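PDB 1UAY: type II 3-hydroxyacyl-CoA dehydrogenase from Thermus thermophilus, which probably catalyses the NAD-dependent oxidation of 3-hydroxyacyl-CoA to 3-ketoacyl-CoA in fatty acid beta-oxidation. Local coordinates for residues R127-N132 against L218-N223. Numbering follows the deposited sequence.
Sequences RGVIVN and LHILEN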
# COMPACT_ATOMS: atom_id res chain seq x y z
N ARG A 127 28.34 -1.92 -5.12
CA ARG A 127 29.33 -0.99 -4.59
C ARG A 127 28.97 -0.72 -3.13
O ARG A 127 29.80 -0.28 -2.35
CB ARG A 127 29.33 0.32 -5.38
CG ARG A 127 30.00 0.22 -6.73
CD ARG A 127 30.34 1.60 -7.27
NE ARG A 127 31.12 1.52 -8.51
CZ ARG A 127 30.61 1.27 -9.71
NH1 ARG A 127 29.30 1.06 -9.84
NH2 ARG A 127 31.39 1.21 -10.77
N GLY A 128 27.72 -1.00 -2.78
CA GLY A 128 27.28 -0.78 -1.41
C GLY A 128 25.78 -0.94 -1.25
O GLY A 128 25.05 -1.15 -2.22
N VAL A 129 25.33 -0.83 -0.00
CA VAL A 129 23.92 -0.96 0.33
C VAL A 129 23.57 0.03 1.43
O VAL A 129 24.26 0.11 2.45
CB VAL A 129 23.59 -2.39 0.82
CG1 VAL A 129 22.10 -2.52 1.12
CG2 VAL A 129 24.03 -3.41 -0.22
N ILE A 130 22.51 0.80 1.20
CA ILE A 130 22.06 1.79 2.17
C ILE A 130 20.71 1.35 2.71
O ILE A 130 19.75 1.17 1.97
CB ILE A 130 21.94 3.18 1.50
CG1 ILE A 130 23.31 3.60 0.95
CG2 ILE A 130 21.43 4.21 2.52
CD1 ILE A 130 23.32 4.92 0.22
N VAL A 131 20.65 1.14 4.03
CA VAL A 131 19.43 0.70 4.69
C VAL A 131 18.91 1.81 5.59
O VAL A 131 19.59 2.23 6.53
CB VAL A 131 19.69 -0.55 5.55
CG1 VAL A 131 18.38 -1.05 6.16
CG2 VAL A 131 20.34 -1.64 4.71
N ASN A 132 17.71 2.29 5.28
CA ASN A 132 17.10 3.34 6.07
C ASN A 132 16.08 2.74 7.03
O ASN A 132 15.64 1.61 6.85
CB ASN A 132 16.43 4.38 5.17
CG ASN A 132 17.43 5.09 4.27
OD1 ASN A 132 18.59 5.27 4.64
ND2 ASN A 132 16.97 5.51 3.10
N LEU A 218 21.26 -7.32 8.46
CA LEU A 218 22.32 -8.15 7.90
C LEU A 218 21.82 -9.03 6.76
O LEU A 218 22.52 -9.29 5.78
CB LEU A 218 22.88 -9.04 9.02
CG LEU A 218 24.16 -8.46 9.62
CD1 LEU A 218 23.90 -7.17 10.39
CD2 LEU A 218 24.84 -9.42 10.60
N HIS A 219 20.58 -9.51 6.81
CA HIS A 219 20.08 -10.30 5.70
C HIS A 219 19.95 -9.43 4.46
O HIS A 219 20.26 -9.86 3.36
CB HIS A 219 18.72 -10.92 6.00
CG HIS A 219 18.19 -11.73 4.86
ND1 HIS A 219 18.82 -12.87 4.41
CD2 HIS A 219 17.17 -11.50 4.00
CE1 HIS A 219 18.22 -13.30 3.32
NE2 HIS A 219 17.21 -12.49 3.05
N ILE A 220 19.49 -8.19 4.64
CA ILE A 220 19.36 -7.29 3.50
C ILE A 220 20.73 -7.13 2.83
O ILE A 220 20.84 -7.16 1.61
CB ILE A 220 18.82 -5.91 3.95
CG1 ILE A 220 17.36 -6.06 4.39
CG2 ILE A 220 18.95 -4.90 2.82
CD1 ILE A 220 16.81 -4.87 5.15
N LEU A 221 21.78 -6.97 3.64
CA LEU A 221 23.11 -6.81 3.08
C LEU A 221 23.56 -8.04 2.28
O LEU A 221 24.28 -7.92 1.29
CB LEU A 221 24.13 -6.54 4.19
CG LEU A 221 23.95 -5.22 4.95
CD1 LEU A 221 24.99 -5.16 6.06
CD2 LEU A 221 24.10 -4.04 4.01
N GLU A 222 23.12 -9.22 2.71
CA GLU A 222 23.49 -10.47 2.06
C GLU A 222 22.58 -10.94 0.92
O GLU A 222 22.89 -11.93 0.26
CB GLU A 222 23.58 -11.59 3.09
CG GLU A 222 24.82 -11.55 3.97
CD GLU A 222 24.85 -12.70 4.96
OE1 GLU A 222 25.94 -12.96 5.52
OE2 GLU A 222 23.80 -13.32 5.19
N ASN A 223 21.47 -10.24 0.70
CA ASN A 223 20.54 -10.64 -0.35
C ASN A 223 20.42 -9.57 -1.44
O ASN A 223 19.67 -8.62 -1.29
CB ASN A 223 19.16 -10.92 0.24
CG ASN A 223 18.28 -11.73 -0.68
OD1 ASN A 223 18.41 -11.63 -1.91
ND2 ASN A 223 17.38 -12.52 -0.11
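Val129 and Val131 face Ile220 and Leu221 where strand 128-132 runs roughly antiparallel to helix 218-222, with segment axes at 148° and 9.3 Å apart at their closest. This is helix-on-sheet packing in the Rossmann fold of a short-chain dehydrogenase: helix 210-222 belongs to the crossover between parallel strands 171-178 and 230-233, yet its last turn reaches across to strand 128-133. The principle illustrated is the two-sidedness of an interior strand, here flanked by 67-72 and 171-178. Alternate residues, Val129 and Val131, turn their side chains to this helix, whereas Ile130 points away and packs on helix 91-116 at the other face of the sheet.

Apolar methyl and methine contacts make up the interface, which buries 195 Å² in all. At the closest point, one branch of Leu221 does the touching. Its CA-CB bond points neither at the strand nor away from it, but the end of the side chain comes nearer, with CD2 3.6 Å from Val129 CB and 3.8 Å from Val129 CG1, the two side chains crossing at a slant. Leu221 also packs on Ala69 of strand 67-72 and on Tyr27, so it bridges several elements.

Ile220 uses its short branch instead. CG2 stands opposite the backbone N across the CA-CB bond, a consequence of chi1 at -69°, and this methyl projects to the strand while CG1 lies beside that N. Ile220 CG2 is 4.3 Å from Val129 CG1, a looser contact than the one it makes with Val131. Strand 171-178 borders the contact through Val174 and Val176, which touch Ile220, and through Arg172, whose NH1 makes a hydrogen bond with Ile220 O near the helix end. Val131 meets Ile220 tip to tip, its CG2 methyl 4.0 Å from Ile220 CG2.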